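Local coordinates for signal recognition 54 kDa protein (Pyrococcus furiosus, PDB 3DM5) that belongs to the SRP54 family of signal recognition particle proteins and carries a P-loop GTPase-type domain, here with guanosine-5'-diphosphate bound, at residues K236-D250 with V262-G275. Sequence-based numbering, arbitrary orientation.
Sequences KEATPIGSIIVTKLD and VAATGAPIKFIGTG. With GDP (guanosine-5'-diphosphate), chain J.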
loop_
_atom_site.group_PDB
_atom_site.type_symbol
_atom_site.label_atom_id
_atom_site.label_comp_id
_atom_site.label_asym_id
_atom_site.label_seq_id
_atom_site.Cartn_x
_atom_site.Cartn_y
_atom_site.Cartn_z
ATOM N N LYS A 236 -34.940 -1.997 -13.756
ATOM C CA LYS A 236 -35.483 -3.323 -14.036
ATOM C C LYS A 236 -36.991 -3.394 -13.808
ATOM O O LYS A 236 -37.666 -4.295 -14.312
ATOM C CB LYS A 236 -34.798 -4.373 -13.161
ATOM C CG LYS A 236 -35.226 -5.795 -13.464
ATOM C CD LYS A 236 -34.894 -6.766 -12.324
ATOM C CE LYS A 236 -35.610 -8.093 -12.559
ATOM N NZ LYS A 236 -35.174 -9.191 -11.659
ATOM N N GLU A 237 -37.506 -2.445 -13.035
ATOM C CA GLU A 237 -38.924 -2.389 -12.717
ATOM C C GLU A 237 -39.700 -1.510 -13.710
ATOM O O GLU A 237 -40.908 -1.624 -13.815
ATOM C CB GLU A 237 -39.122 -1.884 -11.290
ATOM C CG GLU A 237 -38.902 -2.971 -10.191
ATOM C CD GLU A 237 -38.772 -2.373 -8.771
ATOM O OE1 GLU A 237 -38.635 -1.126 -8.631
ATOM O OE2 GLU A 237 -38.795 -3.156 -7.794
ATOM N N ALA A 238 -39.002 -0.650 -14.439
ATOM C CA ALA A 238 -39.617 0.228 -15.437
ATOM C C ALA A 238 -39.585 -0.337 -16.852
ATOM O O ALA A 238 -39.924 0.353 -17.799
ATOM C CB ALA A 238 -38.947 1.621 -15.417
ATOM N N THR A 239 -39.165 -1.586 -16.992
ATOM C CA THR A 239 -39.036 -2.186 -18.305
ATOM C C THR A 239 -38.940 -3.695 -18.227
ATOM O O THR A 239 -38.154 -4.245 -17.469
ATOM C CB THR A 239 -37.818 -1.665 -19.073
ATOM O OG1 THR A 239 -37.648 -2.454 -20.253
ATOM C CG2 THR A 239 -36.558 -1.769 -18.225
ATOM N N PRO A 240 -39.773 -4.373 -19.000
ATOM C CA PRO A 240 -39.770 -5.834 -19.026
ATOM C C PRO A 240 -38.655 -6.341 -19.923
ATOM O O PRO A 240 -38.417 -7.550 -19.956
ATOM C CB PRO A 240 -41.127 -6.161 -19.646
ATOM C CG PRO A 240 -41.362 -4.961 -20.582
ATOM C CD PRO A 240 -40.931 -3.812 -19.718
ATOM N N ILE A 241 -37.978 -5.445 -20.638
ATOM C CA ILE A 241 -36.901 -5.874 -21.536
ATOM C C ILE A 241 -35.542 -5.208 -21.243
ATOM O O ILE A 241 -34.836 -4.761 -22.176
ATOM C CB ILE A 241 -37.268 -5.651 -23.039
ATOM C CG1 ILE A 241 -37.872 -4.264 -23.258
ATOM C CG2 ILE A 241 -38.233 -6.700 -23.528
ATOM C CD1 ILE A 241 -37.779 -3.816 -24.714
ATOM N N GLY A 242 -35.174 -5.146 -19.964
ATOM C CA GLY A 242 -33.980 -4.422 -19.572
ATOM C C GLY A 242 -32.766 -5.304 -19.355
ATOM O O GLY A 242 -32.880 -6.432 -18.883
ATOM N N SER A 243 -31.599 -4.792 -19.726
ATOM C CA SER A 243 -30.316 -5.396 -19.339
ATOM C C SER A 243 -29.335 -4.309 -18.949
ATOM O O SER A 243 -29.643 -3.118 -19.032
ATOM C CB SER A 243 -29.718 -6.217 -20.478
ATOM O OG SER A 243 -29.388 -5.383 -21.581
ATOM N N ILE A 244 -28.132 -4.711 -18.563
ATOM C CA ILE A 244 -27.189 -3.770 -17.969
ATOM C C ILE A 244 -25.808 -3.934 -18.568
ATOM O O ILE A 244 -25.348 -5.060 -18.793
ATOM C CB ILE A 244 -27.072 -4.039 -16.433
ATOM C CG1 ILE A 244 -28.452 -4.213 -15.794
ATOM C CG2 ILE A 244 -26.254 -2.955 -15.729
ATOM C CD1 ILE A 244 -29.150 -2.924 -15.568
ATOM N N ILE A 245 -25.150 -2.814 -18.836
ATOM C CA ILE A 245 -23.720 -2.828 -19.044
ATOM C C ILE A 245 -23.080 -2.048 -17.908
ATOM O O ILE A 245 -23.514 -0.945 -17.573
ATOM C CB ILE A 245 -23.310 -2.217 -20.382
ATOM C CG1 ILE A 245 -23.743 -3.145 -21.520
ATOM C CG2 ILE A 245 -21.784 -1.995 -20.422
ATOM C CD1 ILE A 245 -23.710 -2.487 -22.903
ATOM N N VAL A 246 -22.070 -2.643 -17.297
ATOM C CA VAL A 246 -21.359 -2.008 -16.200
ATOM C C VAL A 246 -20.009 -1.520 -16.696
ATOM O O VAL A 246 -19.218 -2.312 -17.231
ATOM C CB VAL A 246 -21.176 -2.993 -15.041
ATOM C CG1 VAL A 246 -20.401 -2.347 -13.922
ATOM C CG2 VAL A 246 -22.540 -3.451 -14.563
ATOM N N THR A 247 -19.745 -0.222 -16.561
ATOM C CA THR A 247 -18.519 0.345 -17.128
ATOM C C THR A 247 -17.441 0.574 -16.068
ATOM O O THR A 247 -17.716 0.486 -14.867
ATOM C CB THR A 247 -18.762 1.695 -17.803
ATOM O OG1 THR A 247 -19.346 2.588 -16.849
ATOM C CG2 THR A 247 -19.663 1.542 -19.002
ATOM N N LYS A 248 -16.229 0.882 -16.539
ATOM C CA LYS A 248 -15.149 1.342 -15.687
ATOM C C LYS A 248 -14.805 0.306 -14.619
ATOM O O LYS A 248 -14.567 0.664 -13.461
ATOM C CB LYS A 248 -15.529 2.671 -15.033
ATOM C CG LYS A 248 -15.897 3.734 -16.029
ATOM C CD LYS A 248 -16.313 5.030 -15.353
ATOM C CE LYS A 248 -16.575 6.139 -16.387
ATOM N NZ LYS A 248 -17.092 7.407 -15.752
ATOM N N LEU A 249 -14.808 -0.973 -14.992
ATOM C CA LEU A 249 -14.407 -1.999 -14.051
ATOM C C LEU A 249 -12.871 -2.026 -13.910
ATOM O O LEU A 249 -12.316 -2.493 -12.904
ATOM C CB LEU A 249 -14.968 -3.375 -14.446
ATOM C CG LEU A 249 -16.469 -3.640 -14.223
ATOM C CD1 LEU A 249 -16.705 -5.113 -14.197
ATOM C CD2 LEU A 249 -16.967 -3.045 -12.943
ATOM N N ASP A 250 -12.198 -1.490 -14.921
ATOM C CA ASP A 250 -10.746 -1.489 -14.968
ATOM C C ASP A 250 -10.111 -0.648 -13.868
ATOM O O ASP A 250 -10.312 0.566 -13.808
ATOM C CB ASP A 250 -10.243 -1.022 -16.336
ATOM C CG ASP A 250 -10.902 0.265 -16.799
ATOM O OD1 ASP A 250 -12.149 0.355 -16.741
ATOM O OD2 ASP A 250 -10.164 1.172 -17.247
ATOM N N VAL A 262 -25.771 -5.396 -8.922
ATOM C CA VAL A 262 -26.620 -5.559 -10.084
ATOM C C VAL A 262 -27.116 -6.991 -10.193
ATOM O O VAL A 262 -28.269 -7.225 -10.535
ATOM C CB VAL A 262 -25.891 -5.173 -11.403
ATOM C CG1 VAL A 262 -26.650 -5.704 -12.603
ATOM C CG2 VAL A 262 -25.726 -3.664 -11.515
ATOM N N ALA A 263 -26.263 -7.957 -9.886
ATOM C CA ALA A 263 -26.684 -9.342 -9.993
ATOM C C ALA A 263 -27.722 -9.715 -8.906
ATOM O O ALA A 263 -28.527 -10.641 -9.068
ATOM C CB ALA A 263 -25.483 -10.265 -9.949
ATOM N N ALA A 264 -27.691 -8.986 -7.796
ATOM C CA ALA A 264 -28.573 -9.263 -6.682
ATOM C C ALA A 264 -29.955 -8.836 -7.114
ATOM O O ALA A 264 -30.972 -9.127 -6.492
ATOM C CB ALA A 264 -28.143 -8.473 -5.479
ATOM N N THR A 265 -29.972 -8.132 -8.219
ATOM C CA THR A 265 -31.157 -7.447 -8.634
ATOM C C THR A 265 -31.961 -8.338 -9.579
ATOM O O THR A 265 -33.164 -8.152 -9.737
ATOM C CB THR A 265 -30.729 -6.183 -9.342
ATOM O OG1 THR A 265 -31.231 -5.036 -8.643
ATOM C CG2 THR A 265 -31.141 -6.230 -10.810
ATOM N N GLY A 266 -31.288 -9.305 -10.203
ATOM C CA GLY A 266 -31.894 -10.137 -11.226
ATOM C C GLY A 266 -31.624 -9.649 -12.643
ATOM O O GLY A 266 -31.585 -10.418 -13.592
ATOM N N ALA A 267 -31.422 -8.356 -12.788
ATOM C CA ALA A 267 -31.164 -7.806 -14.102
ATOM C C ALA A 267 -29.909 -8.429 -14.704
ATOM O O ALA A 267 -28.906 -8.627 -14.018
ATOM C CB ALA A 267 -31.050 -6.290 -14.031
ATOM N N PRO A 268 -29.966 -8.741 -15.996
ATOM C CA PRO A 268 -28.876 -9.404 -16.702
ATOM C C PRO A 268 -27.766 -8.426 -17.057
ATOM O O PRO A 268 -28.055 -7.397 -17.687
ATOM C CB PRO A 268 -29.535 -9.898 -17.994
ATOM C CG PRO A 268 -30.855 -9.244 -18.060
ATOM C CD PRO A 268 -31.036 -8.323 -16.905
ATOM N N ILE A 269 -26.529 -8.734 -16.660
ATOM C CA ILE A 269 -25.368 -7.979 -17.102
ATOM C C ILE A 269 -24.883 -8.657 -18.371
ATOM O O ILE A 269 -24.535 -9.845 -18.335
ATOM C CB ILE A 269 -24.234 -8.019 -16.077
ATOM C CG1 ILE A 269 -24.728 -7.524 -14.720
ATOM C CG2 ILE A 269 -23.059 -7.186 -16.551
ATOM C CD1 ILE A 269 -23.891 -8.007 -13.590
ATOM N N LYS A 270 -24.855 -7.908 -19.481
ATOM C CA LYS A 270 -24.472 -8.462 -20.780
ATOM C C LYS A 270 -23.029 -8.122 -21.198
ATOM O O LYS A 270 -22.355 -8.922 -21.828
ATOM C CB LYS A 270 -25.452 -8.003 -21.847
ATOM C CG LYS A 270 -26.904 -8.140 -21.422
ATOM C CD LYS A 270 -27.615 -9.233 -22.180
ATOM C CE LYS A 270 -29.102 -9.316 -21.801
ATOM N NZ LYS A 270 -29.944 -9.904 -22.879
ATOM N N PHE A 271 -22.547 -6.937 -20.851
ATOM C CA PHE A 271 -21.158 -6.583 -21.131
ATOM C C PHE A 271 -20.582 -5.811 -19.973
ATOM O O PHE A 271 -21.312 -5.280 -19.145
ATOM C CB PHE A 271 -21.039 -5.703 -22.384
ATOM C CG PHE A 271 -21.647 -6.301 -23.620
ATOM C CD1 PHE A 271 -23.026 -6.285 -23.811
ATOM C CD2 PHE A 271 -20.844 -6.839 -24.610
ATOM C CE1 PHE A 271 -23.597 -6.816 -24.958
ATOM C CE2 PHE A 271 -21.402 -7.367 -25.758
ATOM C CZ PHE A 271 -22.794 -7.356 -25.928
ATOM N N ILE A 272 -19.261 -5.727 -19.935
ATOM C CA ILE A 272 -18.594 -4.842 -19.003
ATOM C C ILE A 272 -17.675 -3.956 -19.798
ATOM O O ILE A 272 -17.101 -4.388 -20.787
ATOM C CB ILE A 272 -17.817 -5.621 -17.929
ATOM C CG1 ILE A 272 -16.890 -6.665 -18.550
ATOM C CG2 ILE A 272 -18.788 -6.278 -16.967
ATOM C CD1 ILE A 272 -15.885 -7.234 -17.580
ATOM N N GLY A 273 -17.577 -2.698 -19.395
ATOM C CA GLY A 273 -16.575 -1.798 -19.942
ATOM C C GLY A 273 -15.262 -1.877 -19.168
ATOM O O GLY A 273 -15.240 -2.011 -17.945
ATOM N N THR A 274 -14.163 -1.725 -19.891
ATOM C CA THR A 274 -12.860 -2.198 -19.453
ATOM C C THR A 274 -11.780 -1.141 -19.660
ATOM O O THR A 274 -10.615 -1.332 -19.324
ATOM C CB THR A 274 -12.555 -3.489 -20.219
ATOM O OG1 THR A 274 -13.211 -4.571 -19.551
ATOM C CG2 THR A 274 -11.098 -3.770 -20.291
ATOM N N GLY A 275 -12.175 -0.006 -20.208
ATOM C CA GLY A 275 -11.246 1.082 -20.371
ATOM C C GLY A 275 -11.791 2.093 -21.342
ATOM O O GLY A 275 -12.918 1.981 -21.800
HETATM P PB GDP J . -21.191 10.004 -20.792
HETATM O O1B GDP J . -21.189 9.038 -19.657
HETATM O O2B GDP J . -21.688 11.335 -20.285
HETATM O O3B GDP J . -22.067 9.478 -21.903
HETATM O O3A GDP J . -19.695 10.347 -21.291
HETATM P PA GDP J . -18.548 9.319 -21.746
HETATM O O1A GDP J . -17.427 10.040 -22.433
HETATM O O2A GDP J . -19.074 8.222 -22.626
HETATM O "O5'" GDP J . -18.002 8.788 -20.330
HETATM C "C5'" GDP J . -17.376 9.749 -19.488
HETATM C "C4'" GDP J . -15.947 9.324 -19.138
HETATM O "O4'" GDP J . -15.840 7.949 -18.698
HETATM C "C3'" GDP J . -15.020 9.480 -20.330
HETATM O "O3'" GDP J . -13.840 10.101 -19.812
HETATM C "C2'" GDP J . -14.759 8.056 -20.787
HETATM O "O2'" GDP J . -13.459 7.878 -21.300
HETATM C "C1'" GDP J . -14.842 7.285 -19.493
HETATM N N9 GDP J . -15.200 5.868 -19.656
HETATM C C8 GDP J . -16.299 5.330 -20.212
HETATM N N7 GDP J . -16.265 3.972 -20.118
HETATM C C5 GDP J . -15.130 3.641 -19.474
HETATM C C6 GDP J . -14.443 2.400 -19.028
HETATM O O6 GDP J . -14.934 1.261 -19.212
HETATM N N1 GDP J . -13.264 2.533 -18.409
HETATM C C2 GDP J . -12.699 3.729 -18.168
HETATM N N2 GDP J . -11.509 3.772 -17.532
HETATM N N3 GDP J . -13.263 4.895 -18.533
HETATM C C4 GDP J . -14.444 4.902 -19.176
#
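Ile244 N donates to Pro268 O (2.8 Å), and Lys270 N donates to Ile244 O. Further on, Gly273 N binds Val246 O at 2.7 Å. These bonds join strands 242-247 and 269-273 in parallel, at 15°. Strand 215-221 flanks 242-247 on its other edge.

Ile244 CB lies near Pro268 O and Val262 CG1. CG2, anti to the backbone N, also faces Val262 CG1. CG1, beside the backbone N (chi1 -46°), meets Val262 CG1, Pro268 O and, at 3.8 Å, Ala267 CB. CD1 ends against the same Ala267 methyl. Val262, near the end of helix 255-263, and Ala267 in the loop after it cover this face here. On the other face, Ile245 CG1 approaches Phe271 CB. The extended Lys236 chain brings NZ to a lone pair of Thr265 O, in the carbonyl plane (3.0 Å).

Leu249 N binds Gly273 O (3.2 Å), which ties the turn after strand 242-247 to the end of strand 269-273. The Leu249 and Ile272 side chains cross at about a right angle, with Leu249 CD1 against Ile272 CG2. Asp250 grips the guanine with both oxygens: OD1 takes GDP N1 (3.0 Å) and OD2 takes GDP N2 (2.9 Å). Lys248 N donates to GDP O6, while Lys248 CG lies 3.5 Å from GDP C5.

This is a right-handed beta-alpha-beta crossover whose first strand leads into the TKxD guanine-recognition motif of P-loop GTPases.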